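PDB 2HO1: type IV pilus assembly protein PilF, which is required for the outer-membrane localization of PilQ and its assembly into the dodecameric secretin of the type IV pilus. Local coordinates for residues L48-R61 with A73-M85. Numbering follows the deposited sequence. Where two conformers were deposited one is given.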
ATOM      1  N   LEU A  48     -26.926  15.993   0.402  1.00 41.49           N
ATOM      2  CA  LEU A  48     -25.536  16.391   0.200  1.00 41.73           C
ATOM      3  C   LEU A  48     -25.245  16.612  -1.278  1.00 44.02           C
ATOM      4  O   LEU A  48     -24.659  17.614  -1.690  1.00 43.22           O
ATOM      5  CB  LEU A  48     -24.606  15.289   0.679  1.00 42.43           C
ATOM      6  CG  LEU A  48     -23.918  15.417   2.023  1.00 44.75           C
ATOM      7  CD1 LEU A  48     -23.131  14.148   2.272  1.00 43.39           C
ATOM      8  CD2 LEU A  48     -23.012  16.631   2.025  1.00 41.96           C
ATOM      9  N   GLN A  49     -25.634  15.631  -2.079  1.00 43.80           N
ATOM     10  CA  GLN A  49     -25.421  15.684  -3.509  1.00 45.61           C
ATOM     11  C   GLN A  49     -26.126  16.886  -4.159  1.00 45.09           C
ATOM     12  O   GLN A  49     -25.657  17.421  -5.149  1.00 45.58           O
ATOM     13  CB  GLN A  49     -25.901  14.341  -4.086  1.00 49.10           C
ATOM     14  CG  GLN A  49     -26.298  14.309  -5.536  1.00 54.48           C
ATOM     15  CD  GLN A  49     -27.106  13.047  -5.866  1.00 58.02           C
ATOM     16  OE1 GLN A  49     -27.944  13.060  -6.764  1.00 60.68           O
ATOM     17  NE2 GLN A  49     -26.855  11.957  -5.135  1.00 58.47           N
ATOM     18  N   ARG A  50     -27.252  17.294  -3.576  0.50 45.50           N
ATOM     19  CA  ARG A  50     -28.045  18.410  -4.078  0.50 45.89           C
ATOM     20  C   ARG A  50     -27.515  19.755  -3.563  0.50 46.62           C
ATOM     21  O   ARG A  50     -28.068  20.813  -3.876  0.50 46.74           O
ATOM     22  CB  ARG A  50     -29.526  18.241  -3.672  0.50 45.46           C
ATOM     23  CG  ARG A  50     -30.266  17.058  -4.360  0.50 46.63           C
ATOM     24  CD  ARG A  50     -31.805  17.069  -4.102  0.50 47.00           C
ATOM     25  NE  ARG A  50     -32.205  16.496  -2.809  0.50 45.59           N
ATOM     26  CZ  ARG A  50     -32.643  15.250  -2.647  0.50 45.18           C
ATOM     27  NH1 ARG A  50     -32.745  14.443  -3.689  0.50 44.90           N
ATOM     28  NH2 ARG A  50     -32.968  14.801  -1.443  0.50 44.67           N
ATOM     29  N   GLY A  51     -26.446  19.710  -2.772  1.00 46.61           N
ATOM     30  CA  GLY A  51     -25.876  20.931  -2.235  1.00 44.80           C
ATOM     31  C   GLY A  51     -26.525  21.350  -0.914  1.00 44.33           C
ATOM     32  O   GLY A  51     -26.081  22.318  -0.305  1.00 44.68           O
ATOM     33  N   ASN A  52     -27.570  20.658  -0.456  1.00 43.26           N
ATOM     34  CA  ASN A  52     -28.192  21.037   0.825  1.00 44.32           C
ATOM     35  C   ASN A  52     -27.460  20.366   1.980  1.00 43.29           C
ATOM     36  O   ASN A  52     -28.034  19.566   2.727  1.00 42.63           O
ATOM     37  CB  ASN A  52     -29.657  20.620   0.882  1.00 47.12           C
ATOM     38  CG  ASN A  52     -30.413  21.023  -0.342  1.00 50.63           C
ATOM     39  OD1 ASN A  52     -30.615  20.216  -1.266  1.00 53.94           O
ATOM     40  ND2 ASN A  52     -30.835  22.279  -0.379  1.00 51.63           N
ATOM     41  N   THR A  53     -26.192  20.730   2.138  1.00 42.83           N
ATOM     42  CA  THR A  53     -25.310  20.162   3.147  1.00 40.66           C
ATOM     43  C   THR A  53     -25.844  20.063   4.563  1.00 41.43           C
ATOM     44  O   THR A  53     -25.875  18.982   5.169  1.00 35.49           O
ATOM     45  CB  THR A  53     -24.030  20.949   3.136  1.00 42.39           C
ATOM     46  OG1 THR A  53     -23.562  20.990   1.783  1.00 41.58           O
ATOM     47  CG2 THR A  53     -22.990  20.318   4.044  1.00 41.00           C
ATOM     48  N   GLU A  54     -26.265  21.206   5.083  1.00 42.87           N
ATOM     49  CA  GLU A  54     -26.813  21.294   6.430  1.00 45.81           C
ATOM     50  C   GLU A  54     -28.064  20.415   6.614  1.00 46.40           C
ATOM     51  O   GLU A  54     -28.222  19.792   7.664  1.00 48.95           O
ATOM     52  CB  GLU A  54     -27.095  22.782   6.750  1.00 47.74           C
ATOM     53  CG  GLU A  54     -27.559  23.115   8.176  1.00 50.75           C
ATOM     54  CD  GLU A  54     -26.624  22.623   9.273  1.00 53.37           C
ATOM     55  OE1 GLU A  54     -25.389  22.535   9.047  1.00 54.53           O
ATOM     56  OE2 GLU A  54     -27.128  22.339  10.390  1.00 55.52           O
ATOM     57  N   GLN A  55     -28.932  20.329   5.602  1.00 46.96           N
ATOM     58  CA  GLN A  55     -30.161  19.506   5.703  1.00 45.46           C
ATOM     59  C   GLN A  55     -29.901  18.007   5.791  1.00 42.87           C
ATOM     60  O   GLN A  55     -30.737  17.263   6.291  1.00 41.11           O
ATOM     61  CB  GLN A  55     -31.074  19.723   4.501  1.00 49.34           C
ATOM     62  CG  GLN A  55     -31.823  21.024   4.503  1.00 57.95           C
ATOM     63  CD  GLN A  55     -32.310  21.389   3.108  1.00 61.43           C
ATOM     64  OE1 GLN A  55     -33.108  20.657   2.508  1.00 61.76           O
ATOM     65  NE2 GLN A  55     -31.815  22.521   2.577  1.00 62.40           N
ATOM     66  N   ALA A  56     -28.756  17.580   5.262  1.00 39.52           N
ATOM     67  CA  ALA A  56     -28.345  16.181   5.257  1.00 36.87           C
ATOM     68  C   ALA A  56     -28.254  15.587   6.662  1.00 37.19           C
ATOM     69  O   ALA A  56     -28.426  14.391   6.844  1.00 36.54           O
ATOM     70  CB  ALA A  56     -26.983  16.049   4.535  1.00 34.45           C
ATOM     71  N   LYS A  57     -27.985  16.423   7.665  1.00 37.39           N
ATOM     72  CA  LYS A  57     -27.865  15.945   9.045  1.00 39.03           C
ATOM     73  C   LYS A  57     -29.092  15.293   9.678  1.00 40.71           C
ATOM     74  O   LYS A  57     -28.957  14.314  10.440  1.00 41.64           O
ATOM     75  CB  LYS A  57     -27.414  17.085   9.968  1.00 38.97           C
ATOM     76  CG  LYS A  57     -26.008  17.605   9.727  1.00 39.99           C
ATOM     77  CD  LYS A  57     -25.771  18.815  10.637  1.00 42.73           C
ATOM     78  CE  LYS A  57     -24.377  19.396  10.530  1.00 44.12           C
ATOM     79  NZ  LYS A  57     -24.255  20.602  11.432  1.00 48.21           N
ATOM     80  N   VAL A  58     -30.281  15.829   9.398  1.00 42.08           N
ATOM     81  CA  VAL A  58     -31.518  15.288   9.982  1.00 41.58           C
ATOM     82  C   VAL A  58     -31.650  13.795   9.716  1.00 40.35           C
ATOM     83  O   VAL A  58     -31.714  13.003  10.655  1.00 41.71           O
ATOM     84  CB  VAL A  58     -32.780  16.032   9.441  1.00 42.86           C
ATOM     85  CG1 VAL A  58     -34.054  15.416  10.032  1.00 42.57           C
ATOM     86  CG2 VAL A  58     -32.692  17.521   9.790  1.00 43.69           C
ATOM     87  N   PRO A  59     -31.702  13.398   8.433  1.00 39.91           N
ATOM     88  CA  PRO A  59     -31.816  11.993   8.028  1.00 39.43           C
ATOM     89  C   PRO A  59     -30.669  11.147   8.612  1.00 41.08           C
ATOM     90  O   PRO A  59     -30.881  10.026   9.104  1.00 42.06           O
ATOM     91  CB  PRO A  59     -31.714  12.048   6.501  1.00 39.19           C
ATOM     92  CG  PRO A  59     -32.169  13.422   6.145  1.00 41.36           C
ATOM     93  CD  PRO A  59     -31.663  14.295   7.259  1.00 38.49           C
ATOM     94  N   LEU A  60     -29.449  11.677   8.557  1.00 40.72           N
ATOM     95  CA  LEU A  60     -28.304  10.921   9.052  1.00 39.43           C
ATOM     96  C   LEU A  60     -28.340  10.700  10.572  1.00 40.75           C
ATOM     97  O   LEU A  60     -27.898   9.667  11.057  1.00 39.99           O
ATOM     98  CB  LEU A  60     -26.989  11.591   8.603  1.00 36.04           C
ATOM     99  CG  LEU A  60     -26.824  11.688   7.070  1.00 32.70           C
ATOM    100  CD1 LEU A  60     -25.578  12.478   6.755  1.00 31.71           C
ATOM    101  CD2 LEU A  60     -26.743  10.282   6.430  1.00 32.29           C
ATOM    102  N   ARG A  61     -28.886  11.635  11.337  1.00 43.46           N
ATOM    103  CA  ARG A  61     -28.932  11.384  12.774  1.00 46.46           C
ATOM    104  C   ARG A  61     -29.980  10.314  13.029  1.00 46.14           C
ATOM    105  O   ARG A  61     -29.838   9.519  13.965  1.00 45.65           O
ATOM    106  CB  ARG A  61     -29.279  12.642  13.565  1.00 49.62           C
ATOM    107  CG  ARG A  61     -28.480  13.867  13.193  1.00 55.12           C
ATOM    108  CD  ARG A  61     -27.164  14.084  13.954  1.00 58.85           C
ATOM    109  NE  ARG A  61     -26.750  15.478  13.735  1.00 61.98           N
ATOM    110  CZ  ARG A  61     -25.592  16.027  14.091  1.00 62.38           C
ATOM    111  NH1 ARG A  61     -24.651  15.315  14.693  1.00 62.88           N
ATOM    112  NH2 ARG A  61     -25.378  17.309  13.821  1.00 63.59           N
ATOM    113  N   ALA A  73     -23.376   5.676   7.949  1.00 33.31           N
ATOM    114  CA  ALA A  73     -24.004   6.897   8.463  1.00 33.58           C
ATOM    115  C   ALA A  73     -22.931   7.823   9.026  1.00 34.05           C
ATOM    116  O   ALA A  73     -22.959   9.049   8.810  1.00 33.60           O
ATOM    117  CB  ALA A  73     -25.040   6.568   9.514  1.00 32.97           C
ATOM    118  N   HIS A  74     -21.982   7.252   9.758  1.00 33.13           N
ATOM    119  CA  HIS A  74     -20.876   8.074  10.259  1.00 33.92           C
ATOM    120  C   HIS A  74     -20.109   8.667   9.075  1.00 33.38           C
ATOM    121  O   HIS A  74     -19.797   9.864   9.044  1.00 32.35           O
ATOM    122  CB  HIS A  74     -19.948   7.232  11.108  1.00 34.10           C
ATOM    123  CG  HIS A  74     -20.486   6.970  12.469  1.00 33.70           C
ATOM    124  ND1 HIS A  74     -20.795   7.986  13.351  1.00 36.75           N
ATOM    125  CD2 HIS A  74     -20.785   5.815  13.101  1.00 35.50           C
ATOM    126  CE1 HIS A  74     -21.260   7.463  14.470  1.00 37.27           C
ATOM    127  NE2 HIS A  74     -21.264   6.148  14.345  1.00 37.78           N
ATOM    128  N   ALA A  75     -19.850   7.841   8.067  1.00 31.57           N
ATOM    129  CA  ALA A  75     -19.104   8.295   6.891  1.00 30.26           C
ATOM    130  C   ALA A  75     -19.778   9.445   6.142  1.00 30.71           C
ATOM    131  O   ALA A  75     -19.122  10.383   5.692  1.00 32.30           O
ATOM    132  CB  ALA A  75     -18.864   7.115   5.946  1.00 32.27           C
ATOM    133  N   ALA A  76     -21.094   9.368   5.984  1.00 30.89           N
ATOM    134  CA  ALA A  76     -21.832  10.423   5.309  1.00 29.25           C
ATOM    135  C   ALA A  76     -21.800  11.698   6.158  1.00 29.79           C
ATOM    136  O   ALA A  76     -21.611  12.802   5.641  1.00 29.90           O
ATOM    137  CB  ALA A  76     -23.289   9.972   5.075  1.00 29.65           C
ATOM    138  N   LEU A  77     -22.010  11.550   7.460  1.00 29.08           N
ATOM    139  CA  LEU A  77     -21.969  12.707   8.356  1.00 31.34           C
ATOM    140  C   LEU A  77     -20.571  13.346   8.258  1.00 30.92           C
ATOM    141  O   LEU A  77     -20.443  14.561   8.269  1.00 32.02           O
ATOM    142  CB  LEU A  77     -22.290  12.266   9.785  1.00 33.34           C
ATOM    143  CG  LEU A  77     -22.639  13.329  10.838  1.00 37.25           C
ATOM    144  CD1 LEU A  77     -23.789  14.240  10.362  1.00 35.44           C
ATOM    145  CD2 LEU A  77     -23.045  12.585  12.119  1.00 37.71           C
ATOM    146  N   ALA A  78     -19.532  12.511   8.143  1.00 31.05           N
ATOM    147  CA  ALA A  78     -18.165  12.976   7.975  1.00 29.44           C
ATOM    148  C   ALA A  78     -17.994  13.910   6.783  1.00 30.33           C
ATOM    149  O   ALA A  78     -17.296  14.915   6.887  1.00 29.09           O
ATOM    150  CB  ALA A  78     -17.205  11.802   7.881  1.00 29.25           C
ATOM    151  N   VAL A  79     -18.633  13.598   5.654  0.50 28.66           N
ATOM    152  CA  VAL A  79     -18.485  14.491   4.517  0.50 27.53           C
ATOM    153  C   VAL A  79     -19.378  15.721   4.704  0.50 27.82           C
ATOM    154  O   VAL A  79     -19.125  16.766   4.103  0.50 27.81           O
ATOM    155  CB  VAL A  79     -18.804  13.793   3.173  0.50 28.62           C
ATOM    156  CG1 VAL A  79     -18.109  12.430   3.107  0.50 21.88           C
ATOM    157  CG2 VAL A  79     -20.287  13.678   2.995  0.50 28.32           C
ATOM    158  N   VAL A  80     -20.423  15.599   5.521  1.00 27.42           N
ATOM    159  CA  VAL A  80     -21.286  16.756   5.768  1.00 29.24           C
ATOM    160  C   VAL A  80     -20.355  17.766   6.463  1.00 29.07           C
ATOM    161  O   VAL A  80     -20.216  18.885   6.004  1.00 31.99           O
ATOM    162  CB  VAL A  80     -22.482  16.477   6.710  1.00 29.09           C
ATOM    163  CG1 VAL A  80     -23.087  17.827   7.178  1.00 29.03           C
ATOM    164  CG2 VAL A  80     -23.573  15.650   5.983  1.00 28.55           C
ATOM    165  N   PHE A  81     -19.699  17.350   7.540  1.00 29.71           N
ATOM    166  CA  PHE A  81     -18.787  18.218   8.289  1.00 31.02           C
ATOM    167  C   PHE A  81     -17.604  18.717   7.458  1.00 32.01           C
ATOM    168  O   PHE A  81     -17.203  19.873   7.566  1.00 31.96           O
ATOM    169  CB  PHE A  81     -18.264  17.498   9.533  1.00 28.72           C
ATOM    170  CG  PHE A  81     -19.300  17.288  10.595  1.00 30.23           C
ATOM    171  CD1 PHE A  81     -20.134  18.319  10.985  1.00 32.90           C
ATOM    172  CD2 PHE A  81     -19.433  16.060  11.215  1.00 29.92           C
ATOM    173  CE1 PHE A  81     -21.085  18.126  11.964  1.00 32.65           C
ATOM    174  CE2 PHE A  81     -20.382  15.863  12.195  1.00 28.90           C
ATOM    175  CZ  PHE A  81     -21.208  16.897  12.570  1.00 29.69           C
ATOM    176  N   GLN A  82     -17.029  17.819   6.665  1.00 31.38           N
ATOM    177  CA  GLN A  82     -15.892  18.138   5.817  1.00 32.53           C
ATOM    178  C   GLN A  82     -16.317  19.240   4.873  1.00 33.08           C
ATOM    179  O   GLN A  82     -15.585  20.187   4.636  1.00 34.62           O
ATOM    180  CB  GLN A  82     -15.484  16.879   5.036  1.00 33.52           C
ATOM    181  CG  GLN A  82     -14.555  17.072   3.844  1.00 33.87           C
ATOM    182  CD  GLN A  82     -14.179  15.715   3.210  1.00 35.43           C
ATOM    183  OE1 GLN A  82     -14.762  14.676   3.552  1.00 32.72           O
ATOM    184  NE2 GLN A  82     -13.219  15.727   2.300  1.00 33.78           N
ATOM    185  N   THR A  83     -17.514  19.105   4.325  1.00 33.67           N
ATOM    186  CA  THR A  83     -18.053  20.105   3.414  1.00 33.85           C
ATOM    187  C   THR A  83     -18.259  21.466   4.142  1.00 35.13           C
ATOM    188  O   THR A  83     -18.073  22.530   3.551  1.00 32.08           O
ATOM    189  CB  THR A  83     -19.403  19.617   2.823  1.00 36.70           C
ATOM    190  OG1 THR A  83     -19.205  18.340   2.186  1.00 33.66           O
ATOM    191  CG2 THR A  83     -19.953  20.645   1.801  1.00 34.16           C
ATOM    192  N   GLU A  84     -18.658  21.424   5.410  1.00 35.12           N
ATOM    193  CA  GLU A  84     -18.843  22.662   6.193  1.00 37.31           C
ATOM    194  C   GLU A  84     -17.559  23.190   6.837  1.00 38.65           C
ATOM    195  O   GLU A  84     -17.624  24.039   7.726  1.00 39.25           O
ATOM    196  CB  GLU A  84     -19.830  22.463   7.319  1.00 38.69           C
ATOM    197  CG  GLU A  84     -21.184  22.018   6.879  1.00 43.57           C
ATOM    198  CD  GLU A  84     -22.115  21.850   8.049  1.00 44.55           C
ATOM    199  OE1 GLU A  84     -21.640  21.541   9.173  1.00 47.20           O
ATOM    200  OE2 GLU A  84     -23.328  22.019   7.834  1.00 47.02           O
HETATM  201  N   MSE A  85     -16.418  22.666   6.407  0.50 37.58           N
HETATM  202  CA  MSE A  85     -15.124  23.083   6.940  0.50 38.91           C
HETATM  203  C   MSE A  85     -15.022  22.965   8.457  0.50 37.80           C
HETATM  204  O   MSE A  85     -14.554  23.881   9.137  0.50 35.62           O
HETATM  205  CB  MSE A  85     -14.813  24.514   6.516  0.50 42.22           C
HETATM  206  CG  MSE A  85     -14.734  24.686   5.002  0.50 48.07           C
HETATM  207 SE   MSE A  85     -13.301  23.671   4.196  0.50 56.08          SE
HETATM  208  CE  MSE A  85     -11.921  25.013   4.205  0.50 51.79           C
TER
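Val-80 reaches from helix 73-83 into the apolar centre, and its two methyls serve different partners. CG2 meets Ala-56 CB at 3.7 Å and Leu-60 CD1 at 3.8 Å. CG1 stands anti to the backbone N (chi1 165°), which turns it to the other flank, against the carbonyl O of Thr-53 and Lys-57 CG. Leu-60 spreads its two methyls over Ala-76, with CD2 3.7 Å from Ala-76 CB. Past this small residue, Leu-60 CD1 comes within 3.8 Å of Leu-77 N. Leu-48, at the end of helix 33-49, packs as a knob into a hole formed by Ala-76, Val-79, Val-80 and Thr-83. Further along, Thr-53 CG2 and OG1 lie against the methyl of Thr-83. Thr-83 OG1 turns back toward Val-79 O in a doubtfully short hydrogen bond.

The polar edge is built around Lys-57. Its chain is extended beyond CG, and CE passes 3.8 Å from Phe-81 CE1, with the two side chains crossing at about a right angle. NZ faces two carboxylates on one side of it. It forms a salt bridge to Glu-84 OE1 at 3.6 Å and a weak hydrogen-bonded salt bridge to Glu-54 OE1 at 3.3 Å. The two carboxylates are nearly coplanar (5°), with Glu-54 OE1 and Glu-84 OE2 modelled a doubtful 2.4 Å apart. If both are charged, the lysine may offset part of the repulsion. Arg-61 NH1 comes to the edge of the Phe-81 ring, near its plane.

Helices 57-61 and 73-83 run nearly antiparallel at 157°, joining helix 57-66, assigned to the first tetratricopeptide repeat, to helix 71-83. Leu-45 of helix 33-49 also touches Ala-76. Beyond helix 73-83, Val-79 and Phe-81 pack on Tyr-94 and Leu-89 of helix 87-100, continuing the stacked-helix array of the superhelix.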